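Local coordinates for protein response regulator FixJ (Bradyrhizobium japonicum, PDB 5XSO) that induces, once activated by the oxygen sensor FixL, the expression of nifA and fixK, which in turn switch on nitrogen-fixation genes, at residues Ser64-Pro69 against Ile89-Gly94; His16-Asp21 against Gly56-Cys61; Leu76-Lys81 against Met105-Val110; Arg158-Gly163 against Tyr177-Arg182. One frame throughout, in Å; residues are numbered along the deposited sequence. Where two conformers were deposited one is given.

Contact 1: residues Ser64-Pro69 against Ile89-Gly94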
loop_
_atom_site.group_PDB
_atom_site.type_symbol
_atom_site.label_atom_id
_atom_site.label_comp_id
_atom_site.label_asym_id
_atom_site.label_seq_id
_atom_site.Cartn_x
_atom_site.Cartn_y
_atom_site.Cartn_z
ATOM N N SER A 64 -5.379 -7.794 -13.194
ATOM C CA SER A 64 -5.575 -6.854 -14.286
ATOM C C SER A 64 -4.764 -7.268 -15.507
ATOM O O SER A 64 -3.632 -7.769 -15.384
ATOM C CB SER A 64 -5.162 -5.438 -13.864
ATOM O OG SER A 64 -5.221 -4.490 -14.932
ATOM N N ASP A 65 -5.384 -7.131 -16.674
ATOM C CA ASP A 65 -4.644 -7.175 -17.938
ATOM C C ASP A 65 -3.556 -6.110 -18.001
ATOM O O ASP A 65 -3.755 -4.959 -17.601
ATOM C CB ASP A 65 -5.616 -7.011 -19.114
ATOM C CG ASP A 65 -4.942 -7.290 -20.466
ATOM O OD1 ASP A 65 -4.534 -6.306 -21.116
ATOM O OD2 ASP A 65 -4.826 -8.451 -20.844
ATOM N N VAL A 66 -2.398 -6.502 -18.560
ATOM C CA VAL A 66 -1.202 -5.684 -18.560
ATOM C C VAL A 66 -1.372 -4.488 -19.472
ATOM O O VAL A 66 -0.712 -3.457 -19.276
ATOM C CB VAL A 66 0.033 -6.500 -18.995
ATOM C CG1 VAL A 66 -0.158 -7.074 -20.417
ATOM C CG2 VAL A 66 1.258 -5.664 -18.932
ATOM N N ARG A 67 -2.194 -4.620 -20.514
ATOM C CA ARG A 67 -2.359 -3.542 -21.487
ATOM C C ARG A 67 -3.805 -3.057 -21.589
ATOM O O ARG A 67 -4.321 -2.815 -22.675
ATOM C CB ARG A 67 -1.799 -3.971 -22.840
ATOM C CG ARG A 67 -0.308 -3.731 -22.828
ATOM C CD ARG A 67 0.389 -4.145 -24.065
ATOM N NE ARG A 67 0.017 -3.302 -25.175
ATOM C CZ ARG A 67 0.649 -3.299 -26.336
ATOM N NH1 ARG A 67 1.701 -4.098 -26.516
ATOM N NH2 ARG A 67 0.237 -2.496 -27.311
ATOM N N MET A 68 -4.465 -2.891 -20.447
ATOM C CA MET A 68 -5.756 -2.212 -20.384
ATOM C C MET A 68 -5.667 -0.856 -21.076
ATOM O O MET A 68 -4.804 -0.040 -20.708
ATOM C CB MET A 68 -6.167 -2.014 -18.932
ATOM C CG MET A 68 -6.917 -3.167 -18.396
ATOM S SD MET A 68 -8.469 -3.357 -19.276
ATOM C CE MET A 68 -9.570 -2.142 -18.548
ATOM N N PRO A 69 -6.487 -0.595 -22.095
ATOM C CA PRO A 69 -6.496 0.747 -22.716
ATOM C C PRO A 69 -6.768 1.834 -21.680
ATOM O O PRO A 69 -7.797 1.834 -21.006
ATOM C CB PRO A 69 -7.621 0.652 -23.756
ATOM C CG PRO A 69 -8.412 -0.603 -23.394
ATOM C CD PRO A 69 -7.435 -1.524 -22.740
ATOM N N ILE A 89 -1.682 -6.522 -6.346
ATOM C CA ILE A 89 -2.035 -6.540 -7.762
ATOM C C ILE A 89 -1.301 -7.673 -8.495
ATOM O O ILE A 89 -0.064 -7.772 -8.432
ATOM C CB ILE A 89 -1.727 -5.190 -8.438
ATOM C CG1 ILE A 89 -2.467 -4.054 -7.714
ATOM C CG2 ILE A 89 -2.136 -5.288 -9.930
ATOM C CD1 ILE A 89 -1.850 -2.659 -7.962
ATOM N N LEU A 90 -2.061 -8.500 -9.221
ATOM C CA LEU A 90 -1.504 -9.491 -10.136
ATOM C C LEU A 90 -1.774 -9.057 -11.581
ATOM O O LEU A 90 -2.869 -8.558 -11.896
ATOM C CB LEU A 90 -2.156 -10.877 -9.914
ATOM C CG LEU A 90 -2.171 -11.344 -8.460
ATOM C CD1 LEU A 90 -2.877 -12.711 -8.382
ATOM C CD2 LEU A 90 -0.680 -11.459 -7.958
ATOM N N ILE A 91 -0.794 -9.262 -12.457
ATOM C CA ILE A 91 -0.840 -8.804 -13.841
ATOM C C ILE A 91 -0.930 -10.015 -14.752
ATOM O O ILE A 91 -0.088 -10.922 -14.658
ATOM C CB ILE A 91 0.412 -7.970 -14.186
ATOM C CG1 ILE A 91 0.509 -6.733 -13.274
ATOM C CG2 ILE A 91 0.428 -7.642 -15.670
ATOM C CD1 ILE A 91 -0.617 -5.772 -13.464
ATOM N N MET A 92 -1.957 -10.043 -15.628
ATOM C CA MET A 92 -2.123 -11.052 -16.668
ATOM C C MET A 92 -1.534 -10.514 -17.970
ATOM O O MET A 92 -1.735 -9.351 -18.303
ATOM C CB MET A 92 -3.603 -11.415 -16.901
ATOM C CG MET A 92 -4.290 -11.815 -15.639
ATOM S SD MET A 92 -6.004 -12.227 -16.090
ATOM C CE MET A 92 -6.649 -10.566 -16.171
ATOM N N THR A 93 -0.807 -11.352 -18.705
ATOM C CA THR A 93 -0.078 -10.815 -19.857
ATOM C C THR A 93 0.131 -11.905 -20.902
ATOM O O THR A 93 0.350 -13.083 -20.567
ATOM C CB THR A 93 1.305 -10.218 -19.442
ATOM O OG1 THR A 93 1.981 -9.709 -20.613
ATOM C CG2 THR A 93 2.225 -11.282 -18.782
ATOM N N GLY A 94 0.097 -11.510 -22.191
ATOM C CA GLY A 94 0.630 -12.378 -23.232
ATOM C C GLY A 94 2.161 -12.376 -23.181
ATOM O O GLY A 94 2.768 -11.522 -22.528
#
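Val66 and Ile91 meet almost at a right angle, with CB of Val66 3.5 Å from CG2 of Ile91. With chi1 at 60°, Val66 holds CG1 between its own backbone N and carbonyl carbon, and from there the methyl reaches Thr93, 3.4 Å from OG1, the two side chains meeting aslant. The hydroxyl itself bonds elsewhere: Thr93 OG1 donates to Gly94 O at 2.8 Å, in the carbonyl plane and on a lone pair. An exchange of Thr93 for alanine removes hydroxyl and methyl alike, which would probably deprive Gly94 O of this donor and open a gap beside Val66. Met92 bends at its thioether, bringing CE back to within 3.7 Å of Asp65 N. The backbones of the two strands are joined by a parallel ladder, Ser64 N to Leu90 O, Met92 N to Ser64 O and Val66 N to Met92 O, the last bond bent to 133° as the chain leaves the strand. Asp65 then forms an Asx turn, its OD1 met by Arg67 N from above the carboxylate plane; both residues probably take part in magnesium binding. Strand 61-65 is the middle one of five, hydrogen-bonded also to strand 16-20. Ser64 faces Leu76 of helix 73-82, Ile91 and Thr93 pack on helix 98-106, and Leu90 lies against helix 119-138.

Contact 2: residues His16-Asp21 against Gly56-Cys61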
loop_
_atom_site.group_PDB
_atom_site.type_symbol
_atom_site.label_atom_id
_atom_site.label_comp_id
_atom_site.label_asym_id
_atom_site.label_seq_id
_atom_site.Cartn_x
_atom_site.Cartn_y
_atom_site.Cartn_z
ATOM N N HIS A 16 -11.949 -11.075 -1.795
ATOM C CA HIS A 16 -12.601 -10.377 -2.895
ATOM C C HIS A 16 -11.589 -10.061 -3.989
ATOM O O HIS A 16 -10.451 -9.687 -3.699
ATOM C CB HIS A 16 -13.272 -9.078 -2.459
ATOM C CG HIS A 16 -14.370 -8.675 -3.384
ATOM N ND1 HIS A 16 -15.620 -9.258 -3.342
ATOM C CD2 HIS A 16 -14.379 -7.832 -4.445
ATOM C CE1 HIS A 16 -16.371 -8.752 -4.308
ATOM N NE2 HIS A 16 -15.641 -7.887 -4.993
ATOM N N ILE A 17 -12.000 -10.225 -5.247
ATOM C CA ILE A 17 -11.108 -10.031 -6.402
ATOM C C ILE A 17 -11.662 -8.909 -7.262
ATOM O O ILE A 17 -12.855 -8.904 -7.587
ATOM C CB ILE A 17 -10.962 -11.312 -7.252
ATOM C CG1 ILE A 17 -10.721 -12.577 -6.394
ATOM C CG2 ILE A 17 -9.817 -11.130 -8.346
ATOM C CD1 ILE A 17 -9.495 -12.429 -5.494
ATOM N N TYR A 18 -10.808 -7.971 -7.661
ATOM C CA TYR A 18 -11.210 -6.908 -8.571
ATOM C C TYR A 18 -10.585 -7.245 -9.920
ATOM O O TYR A 18 -9.364 -7.115 -10.089
ATOM C CB TYR A 18 -10.768 -5.538 -8.058
ATOM C CG TYR A 18 -11.448 -5.165 -6.763
ATOM C CD1 TYR A 18 -12.833 -4.999 -6.717
ATOM C CD2 TYR A 18 -10.726 -5.055 -5.581
ATOM C CE1 TYR A 18 -13.478 -4.680 -5.532
ATOM C CE2 TYR A 18 -11.371 -4.725 -4.352
ATOM C CZ TYR A 18 -12.744 -4.556 -4.348
ATOM O OH TYR A 18 -13.417 -4.271 -3.175
ATOM N N VAL A 19 -11.412 -7.661 -10.877
ATOM C CA VAL A 19 -10.930 -8.048 -12.212
ATOM C C VAL A 19 -10.993 -6.842 -13.140
ATOM O O VAL A 19 -12.052 -6.209 -13.275
ATOM C CB VAL A 19 -11.772 -9.199 -12.783
ATOM C CG1 VAL A 19 -11.382 -9.504 -14.250
ATOM C CG2 VAL A 19 -11.601 -10.475 -11.914
ATOM N N ILE A 20 -9.889 -6.569 -13.839
ATOM C CA ILE A 20 -9.819 -5.449 -14.773
ATOM C C ILE A 20 -9.386 -6.013 -16.110
ATOM O O ILE A 20 -8.227 -6.435 -16.265
ATOM C CB ILE A 20 -8.853 -4.350 -14.320
ATOM C CG1 ILE A 20 -9.216 -3.852 -12.914
ATOM C CG2 ILE A 20 -8.884 -3.236 -15.347
ATOM C CD1 ILE A 20 -8.165 -2.859 -12.336
ATOM N N ASP A 21 -10.318 -6.095 -17.065
ATOM C CA ASP A 21 -9.950 -6.684 -18.350
ATOM C C ASP A 21 -10.922 -6.173 -19.392
ATOM O O ASP A 21 -12.124 -6.202 -19.167
ATOM C CB ASP A 21 -9.974 -8.218 -18.322
ATOM C CG ASP A 21 -9.141 -8.827 -19.432
ATOM O OD1 ASP A 21 -9.245 -8.385 -20.611
ATOM O OD2 ASP A 21 -8.335 -9.726 -19.119
ATOM N N GLY A 56 -13.909 3.844 -2.745
ATOM C CA GLY A 56 -14.983 3.191 -2.023
ATOM C C GLY A 56 -14.906 1.678 -1.919
ATOM O O GLY A 56 -15.812 1.064 -1.346
ATOM N N LEU A 57 -13.860 1.049 -2.459
ATOM C CA LEU A 57 -13.764 -0.406 -2.455
ATOM C C LEU A 57 -13.120 -0.936 -1.187
ATOM O O LEU A 57 -12.117 -0.401 -0.712
ATOM C CB LEU A 57 -12.955 -0.936 -3.652
ATOM C CG LEU A 57 -13.542 -0.656 -5.031
ATOM C CD1 LEU A 57 -12.478 -0.895 -6.141
ATOM C CD2 LEU A 57 -14.854 -1.485 -5.181
ATOM N N SER A 58 -13.638 -2.058 -0.707
ATOM C CA SER A 58 -13.038 -2.750 0.422
ATOM C C SER A 58 -11.898 -3.656 -0.046
ATOM O O SER A 58 -11.766 -3.982 -1.240
ATOM C CB SER A 58 -14.082 -3.574 1.154
ATOM O OG SER A 58 -14.709 -4.453 0.246
ATOM N N PHE A 59 -11.096 -4.109 0.923
ATOM C CA PHE A 59 -9.849 -4.800 0.615
ATOM C C PHE A 59 -10.073 -6.002 -0.298
ATOM O O PHE A 59 -11.019 -6.772 -0.121
ATOM C CB PHE A 59 -9.166 -5.272 1.892
ATOM C CG PHE A 59 -7.913 -6.039 1.639
ATOM C CD1 PHE A 59 -6.759 -5.399 1.244
ATOM C CD2 PHE A 59 -7.897 -7.425 1.767
ATOM C CE1 PHE A 59 -5.577 -6.129 1.004
ATOM C CE2 PHE A 59 -6.767 -8.155 1.535
ATOM C CZ PHE A 59 -5.572 -7.519 1.144
ATOM N N GLY A 60 -9.207 -6.147 -1.288
ATOM C CA GLY A 60 -9.234 -7.331 -2.125
ATOM C C GLY A 60 -8.028 -7.335 -3.037
ATOM O O GLY A 60 -7.173 -6.448 -2.991
ATOM N N CYS A 61 -7.963 -8.350 -3.870
ATOM C CA CYS A 61 -6.827 -8.541 -4.762
ATOM C C CYS A 61 -7.226 -8.071 -6.159
ATOM O O CYS A 61 -8.295 -8.446 -6.660
ATOM C CB CYS A 61 -6.402 -10.013 -4.798
ATOM S SG CYS A 61 -4.956 -10.379 -5.827
HETATM O O HOH W 1 -10.724 -9.489 0.176
#
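The phenol of Tyr18 reaches across to the loop before strand 61-65, where its OH donates to Ser58 O at 2.6 Å. This acceptor lies at the edge of the ring and near its plane, while the donor sits 20° out of the carbonyl plane of Ser58. Leu57 steadies the ring from above: CD1 stands over one face, 4.0 Å from the centroid of the Tyr18 ring, and CD2 touches Tyr18 CE1 at 3.5 Å. A phenylalanine in place of Tyr18 would keep the face for Leu57 but would probably leave Ser58 O without this donor and the loop less firmly tied to the strand. The backbone polar groups are paired in the manner of parallel strands. Cys61 N donates to His16 O at 2.8 Å, and Cys61 O receives Tyr18 N at 2.7 Å as well as a CA-H...O contact from Ile17. Before this pairing begins, a water bridges the gap, accepting from His16 N and donating to Phe59 O. The imidazole of His16 finds its partner elsewhere, NE2 bonding to Thr42 OG1 on strand 40-44. Gly60 CA lies 3.1 Å from His16 O, so close that a beta carbon pointing this way would clash with that oxygen. Asp21, a probable magnesium ligand, follows the last residue of strand 16-20, and this pairing starts at the other end of the strand, in the parallel 2-1-3-4-5 sheet of a CheY-like receiver domain.

Contact 3: residues Leu76-Lys81 against Met105-Val110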
loop_
_atom_site.group_PDB
_atom_site.type_symbol
_atom_site.label_atom_id
_atom_site.label_comp_id
_atom_site.label_asym_id
_atom_site.label_seq_id
_atom_site.Cartn_x
_atom_site.Cartn_y
_atom_site.Cartn_z
ATOM N N LEU A 76 -1.589 1.712 -14.080
ATOM C CA LEU A 76 -2.366 1.191 -12.964
ATOM C C LEU A 76 -1.548 1.220 -11.680
ATOM O O LEU A 76 -1.979 1.780 -10.662
ATOM C CB LEU A 76 -2.808 -0.231 -13.282
ATOM C CG LEU A 76 -3.586 -0.891 -12.148
ATOM C CD1 LEU A 76 -4.849 -0.119 -11.923
ATOM C CD2 LEU A 76 -3.859 -2.378 -12.460
ATOM N N LEU A 77 -0.338 0.660 -11.729
ATOM C CA LEU A 77 0.509 0.640 -10.539
ATOM C C LEU A 77 0.861 2.056 -10.079
ATOM O O LEU A 77 0.821 2.353 -8.877
ATOM C CB LEU A 77 1.771 -0.176 -10.817
ATOM C CG LEU A 77 1.787 -1.615 -10.303
ATOM C CD1 LEU A 77 1.750 -1.585 -8.777
ATOM C CD2 LEU A 77 0.618 -2.416 -10.858
ATOM N N LYS A 78 1.188 2.956 -11.010
ATOM C CA LYS A 78 1.489 4.332 -10.600
ATOM C C LYS A 78 0.303 4.968 -9.881
ATOM O O LYS A 78 0.479 5.591 -8.827
ATOM C CB LYS A 78 1.925 5.167 -11.807
ATOM C CG LYS A 78 3.355 4.848 -12.204
ATOM C CD LYS A 78 3.950 5.815 -13.209
ATOM C CE LYS A 78 5.323 5.329 -13.685
ATOM N NZ LYS A 78 5.789 5.997 -14.941
ATOM N N ARG A 79 -0.912 4.799 -10.408
ATOM C CA ARG A 79 -2.089 5.351 -9.728
ATOM C C ARG A 79 -2.345 4.669 -8.382
ATOM O O ARG A 79 -2.709 5.336 -7.407
ATOM C CB ARG A 79 -3.340 5.233 -10.611
ATOM C CG ARG A 79 -3.241 5.861 -12.002
ATOM C CD ARG A 79 -3.469 7.367 -12.005
ATOM N NE ARG A 79 -4.619 7.741 -12.839
ATOM C CZ ARG A 79 -4.601 7.808 -14.173
ATOM N NH1 ARG A 79 -3.493 7.515 -14.848
ATOM N NH2 ARG A 79 -5.695 8.164 -14.842
ATOM N N MET A 80 -2.198 3.342 -8.310
ATOM C CA MET A 80 -2.533 2.642 -7.071
ATOM C C MET A 80 -1.660 3.094 -5.921
ATOM O O MET A 80 -2.144 3.250 -4.797
ATOM C CB MET A 80 -2.445 1.125 -7.274
ATOM C CG MET A 80 -3.539 0.715 -8.182
ATOM S SD MET A 80 -5.077 0.688 -7.190
ATOM C CE MET A 80 -4.899 -0.853 -6.239
ATOM N N LYS A 81 -0.378 3.317 -6.176
ATOM C CA LYS A 81 0.488 3.751 -5.092
ATOM C C LYS A 81 0.325 5.244 -4.821
ATOM O O LYS A 81 0.466 5.683 -3.671
ATOM C CB LYS A 81 1.939 3.379 -5.399
ATOM C CG LYS A 81 2.463 3.961 -6.679
ATOM C CD LYS A 81 3.698 3.195 -7.153
ATOM C CE LYS A 81 4.880 3.361 -6.193
ATOM N NZ LYS A 81 5.907 2.298 -6.424
ATOM N N MET A 105 5.852 -5.034 -11.910
ATOM C CA MET A 105 6.328 -5.576 -10.644
ATOM C C MET A 105 7.388 -4.685 -10.010
ATOM O O MET A 105 7.436 -4.566 -8.778
ATOM C CB MET A 105 6.851 -7.007 -10.768
ATOM C CG MET A 105 5.771 -8.015 -11.210
ATOM S SD MET A 105 6.496 -9.640 -11.282
ATOM C CE MET A 105 6.773 -9.974 -9.524
ATOM N N LYS A 106 8.219 -4.034 -10.821
ATOM C CA LYS A 106 9.193 -3.120 -10.210
ATOM C C LYS A 106 8.478 -1.977 -9.508
ATOM O O LYS A 106 8.957 -1.473 -8.490
ATOM C CB LYS A 106 10.159 -2.603 -11.264
ATOM C CG LYS A 106 11.238 -3.637 -11.592
ATOM C CD LYS A 106 11.919 -3.420 -12.963
ATOM C CE LYS A 106 12.317 -1.980 -13.233
ATOM N NZ LYS A 106 13.567 -1.904 -14.082
ATOM N N LEU A 107 7.311 -1.574 -10.020
ATOM C CA LEU A 107 6.494 -0.544 -9.387
ATOM C C LEU A 107 5.628 -1.071 -8.253
ATOM O O LEU A 107 4.977 -0.261 -7.574
ATOM C CB LEU A 107 5.608 0.146 -10.426
ATOM C CG LEU A 107 6.280 0.891 -11.591
ATOM C CD1 LEU A 107 5.310 1.128 -12.732
ATOM C CD2 LEU A 107 6.863 2.226 -11.118
ATOM N N GLY A 108 5.584 -2.388 -8.030
ATOM C CA GLY A 108 4.889 -2.877 -6.860
ATOM C C GLY A 108 3.909 -4.019 -7.096
ATOM O O GLY A 108 3.416 -4.603 -6.125
ATOM N N ALA A 109 3.620 -4.362 -8.340
ATOM C CA ALA A 109 2.742 -5.521 -8.551
ATOM C C ALA A 109 3.362 -6.763 -7.909
ATOM O O ALA A 109 4.595 -6.944 -7.908
ATOM C CB ALA A 109 2.515 -5.762 -10.050
ATOM N N VAL A 110 2.503 -7.641 -7.371
ATOM C CA VAL A 110 2.997 -8.790 -6.621
ATOM C C VAL A 110 3.552 -9.878 -7.551
ATOM O O VAL A 110 4.621 -10.472 -7.289
ATOM C CB VAL A 110 1.864 -9.304 -5.719
ATOM C CG1 VAL A 110 2.176 -10.709 -5.164
ATOM C CG2 VAL A 110 1.580 -8.269 -4.602
#
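Leu77 and Leu107 bring their CB atoms to 3.9 Å where helix 73-82 packs on the Schellman motif that ends helix 98-106 in the receiver domain. The branches of Leu77 pass on beyond Leu107: CD1 presses on the backbone, 3.4 Å from Ala109 N, while CD2 meets the methyl of Ala109 at 3.9 Å. Lys78 adds its aliphatic part, with CG loosely against Leu107 CD1. At the exposed border Lys81 crosses over to donate from NZ to Leu107 O at 3.0 Å, approaching 35° out of the carbonyl plane; chi1 of 58° and a bend at chi3 fold the chain toward that oxygen. The positive ammonium group thus sits at the C-terminal end of helix 98-106, where the partial negative charge of the helix end is likely to favour it. One layer further in, Leu77 rests on Ile89 and Ala109 on Ile91, so strand 89-93 forms a common floor for both segments. The turn itself is set by Gly108, whose phi of 132° would jam a beta carbon against the carbonyl oxygen of Leu107, and whose N returns to Met105 O with a bond of 3.0 Å.

Contact 4: residues Arg158-Gly163 against Tyr177-Arg182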
loop_
_atom_site.group_PDB
_atom_site.type_symbol
_atom_site.label_atom_id
_atom_site.label_comp_id
_atom_site.label_asym_id
_atom_site.label_seq_id
_atom_site.Cartn_x
_atom_site.Cartn_y
_atom_site.Cartn_z
ATOM N N ARG A 158 9.475 18.017 14.684
ATOM C CA ARG A 158 9.884 16.885 13.865
ATOM C C ARG A 158 11.388 16.657 13.990
ATOM O O ARG A 158 11.842 15.516 14.145
ATOM C CB ARG A 158 9.425 17.125 12.412
ATOM C CG ARG A 158 9.945 16.141 11.412
ATOM C CD ARG A 158 9.211 14.799 11.597
ATOM N NE ARG A 158 9.660 13.865 10.566
ATOM C CZ ARG A 158 9.048 13.685 9.396
ATOM N NH1 ARG A 158 7.937 14.360 9.091
ATOM N NH2 ARG A 158 9.558 12.824 8.526
ATOM N N GLN A 159 12.179 17.746 13.969
ATOM C CA GLN A 159 13.622 17.620 14.185
ATOM C C GLN A 159 13.958 17.051 15.545
ATOM O O GLN A 159 14.886 16.245 15.674
ATOM C CB GLN A 159 14.314 18.996 14.034
ATOM C CG GLN A 159 14.339 19.441 12.571
ATOM C CD GLN A 159 14.885 20.865 12.445
ATOM O OE1 GLN A 159 14.845 21.636 13.400
ATOM N NE2 GLN A 159 15.430 21.189 11.299
ATOM N N VAL A 160 13.300 17.524 16.591
ATOM C CA VAL A 160 13.554 16.991 17.934
ATOM C C VAL A 160 13.190 15.509 18.009
ATOM O O VAL A 160 13.935 14.702 18.566
ATOM C CB VAL A 160 12.814 17.817 19.010
ATOM C CG1 VAL A 160 12.959 17.098 20.407
ATOM C CG2 VAL A 160 13.394 19.270 19.103
ATOM N N MET A 161 12.072 15.110 17.407
ATOM C CA MET A 161 11.733 13.686 17.344
ATOM C C MET A 161 12.844 12.897 16.665
ATOM O O MET A 161 13.262 11.826 17.142
ATOM C CB MET A 161 10.420 13.482 16.579
ATOM C CG MET A 161 10.179 11.990 16.197
ATOM S SD MET A 161 8.574 11.820 15.380
ATOM C CE MET A 161 7.599 12.269 16.750
ATOM N N GLU A 162 13.330 13.410 15.520
ATOM C CA GLU A 162 14.409 12.731 14.811
ATOM C C GLU A 162 15.661 12.636 15.667
ATOM O O GLU A 162 16.292 11.582 15.742
ATOM C CB GLU A 162 14.703 13.465 13.505
ATOM C CG GLU A 162 15.882 12.948 12.708
ATOM C CD GLU A 162 16.063 13.792 11.471
ATOM O OE1 GLU A 162 16.903 14.723 11.492
ATOM O OE2 GLU A 162 15.315 13.539 10.500
ATOM N N GLY A 163 16.037 13.741 16.321
ATOM C CA GLY A 163 17.235 13.739 17.154
ATOM C C GLY A 163 17.121 12.797 18.343
ATOM O O GLY A 163 18.092 12.102 18.695
ATOM N N TYR A 177 20.525 21.150 15.077
ATOM C CA TYR A 177 19.457 21.796 14.330
ATOM C C TYR A 177 19.408 23.302 14.527
ATOM O O TYR A 177 18.604 23.968 13.862
ATOM C CB TYR A 177 18.107 21.181 14.724
ATOM C CG TYR A 177 18.041 19.684 14.412
ATOM C CD1 TYR A 177 17.826 19.228 13.104
ATOM C CD2 TYR A 177 18.165 18.741 15.432
ATOM C CE1 TYR A 177 17.761 17.818 12.811
ATOM C CE2 TYR A 177 18.124 17.352 15.160
ATOM C CZ TYR A 177 17.905 16.912 13.840
ATOM O OH TYR A 177 17.861 15.534 13.600
ATOM N N ASP A 178 20.254 23.862 15.407
ATOM C CA ASP A 178 20.266 25.311 15.709
ATOM C C ASP A 178 18.945 25.715 16.404
ATOM O O ASP A 178 18.248 26.632 15.975
ATOM C CB ASP A 178 20.535 26.164 14.457
ATOM C CG ASP A 178 21.065 27.496 14.811
ATOM O OD1 ASP A 178 21.038 28.393 13.953
ATOM O OD2 ASP A 178 21.468 27.674 15.981
ATOM N N ILE A 179 18.626 25.003 17.489
ATOM C CA ILE A 179 17.453 25.237 18.340
ATOM C C ILE A 179 17.986 25.771 19.673
ATOM O O ILE A 179 19.038 25.330 20.122
ATOM C CB ILE A 179 16.688 23.899 18.502
ATOM C CG1 ILE A 179 16.181 23.384 17.142
ATOM C CG2 ILE A 179 15.485 23.972 19.440
ATOM C CD1 ILE A 179 15.650 21.849 17.181
ATOM N N SER A 180 17.312 26.751 20.280
ATOM C CA SER A 180 17.756 27.193 21.595
ATOM C C SER A 180 17.700 26.045 22.623
ATOM O O SER A 180 16.675 25.324 22.707
ATOM C CB SER A 180 16.859 28.339 22.076
ATOM O OG SER A 180 17.156 28.576 23.436
ATOM N N PRO A 181 18.748 25.852 23.438
ATOM C CA PRO A 181 18.707 24.820 24.496
ATOM C C PRO A 181 17.489 24.908 25.404
ATOM O O PRO A 181 17.004 23.861 25.856
ATOM C CB PRO A 181 19.999 25.073 25.282
ATOM C CG PRO A 181 20.963 25.673 24.204
ATOM C CD PRO A 181 20.074 26.503 23.324
ATOM N N ARG A 182 17.000 26.124 25.711
ATOM C CA ARG A 182 15.836 26.225 26.601
ATOM C C ARG A 182 14.547 25.765 25.958
ATOM O O ARG A 182 13.519 25.648 26.672
ATOM C CB ARG A 182 15.705 27.675 27.132
ATOM C CG ARG A 182 14.919 28.566 26.210
ATOM C CD ARG A 182 14.695 29.962 26.828
ATOM N NE ARG A 182 15.959 30.667 27.051
ATOM C CZ ARG A 182 16.620 31.335 26.102
ATOM N NH1 ARG A 182 16.149 31.381 24.858
ATOM N NH2 ARG A 182 17.756 31.948 26.395
#
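Tyr177 turns CG anti to its carbonyl carbon (chi1 -61°), and Gln159, with chi1 of -72°, does the same from the facing helix; the two side chains run antiparallel alongside one another, the glutamine lying over the ring. The aliphatic part of Gln159 covers one face, CB 3.7 Å from the centroid of the Tyr177 ring and displaced toward its rim. Further out the amide follows, its CD 3.4 Å from Tyr177 CD1 and its plane tilted 33° from that of the ring. The polar end of Gln159 is held from outside the two segments: Arg156 NH1 donates to OE1 and also to the carbonyl O of Tyr177, linking both sides of the contact. At the far end of the ring, Tyr177 OH donates a hydrogen bond to Glu162 OE1, which lies at the ring edge, close to its plane; the distance of 2.5 Å is very short and Glu162 was modelled in two conformers, so its exact length is doubtful. Gly163 CA also lies at the ring edge, and a beta carbon there would come tightly against Tyr177 CE2. The contact belongs to the LuxR-type DNA-binding domain, in which residues 170-189 form the helix-turn-helix, and it joins the end of helix 170-177 and the turn after it to the preceding helix 155-166. Asp178 follows helix 170-177 with a positive phi, and the chain then brings Ile179 inward. CD1 of Ile179 meets Val160 CG2 at 3.9 Å, and the two residues continue onto helix 184-195, Ile179 against Ile184 and Val160 against Tyr187.

Contacts 1, 2 and 3 belong to the receiver domain, their centres 11 to 15 Å apart. Contact 2 closes along the chain before contact 1 opens, and both reach the same sheet, where strand 61-65 lies between strands 16-20 and 89-93. Contacts 1 and 3 alternate along the chain: helix 73-82 is the crossover of the beta-alpha-beta unit whose strands pair in contact 1. Contact 4 comes last, in the DNA-binding domain, with its centre about 48 Å from that of contact 1. The nearest atoms of contacts 3 and 4 are still about 17 Å apart, so none touches contact 4, consistent with separate signal-receiving and DNA-binding units in this unphosphorylated monomer.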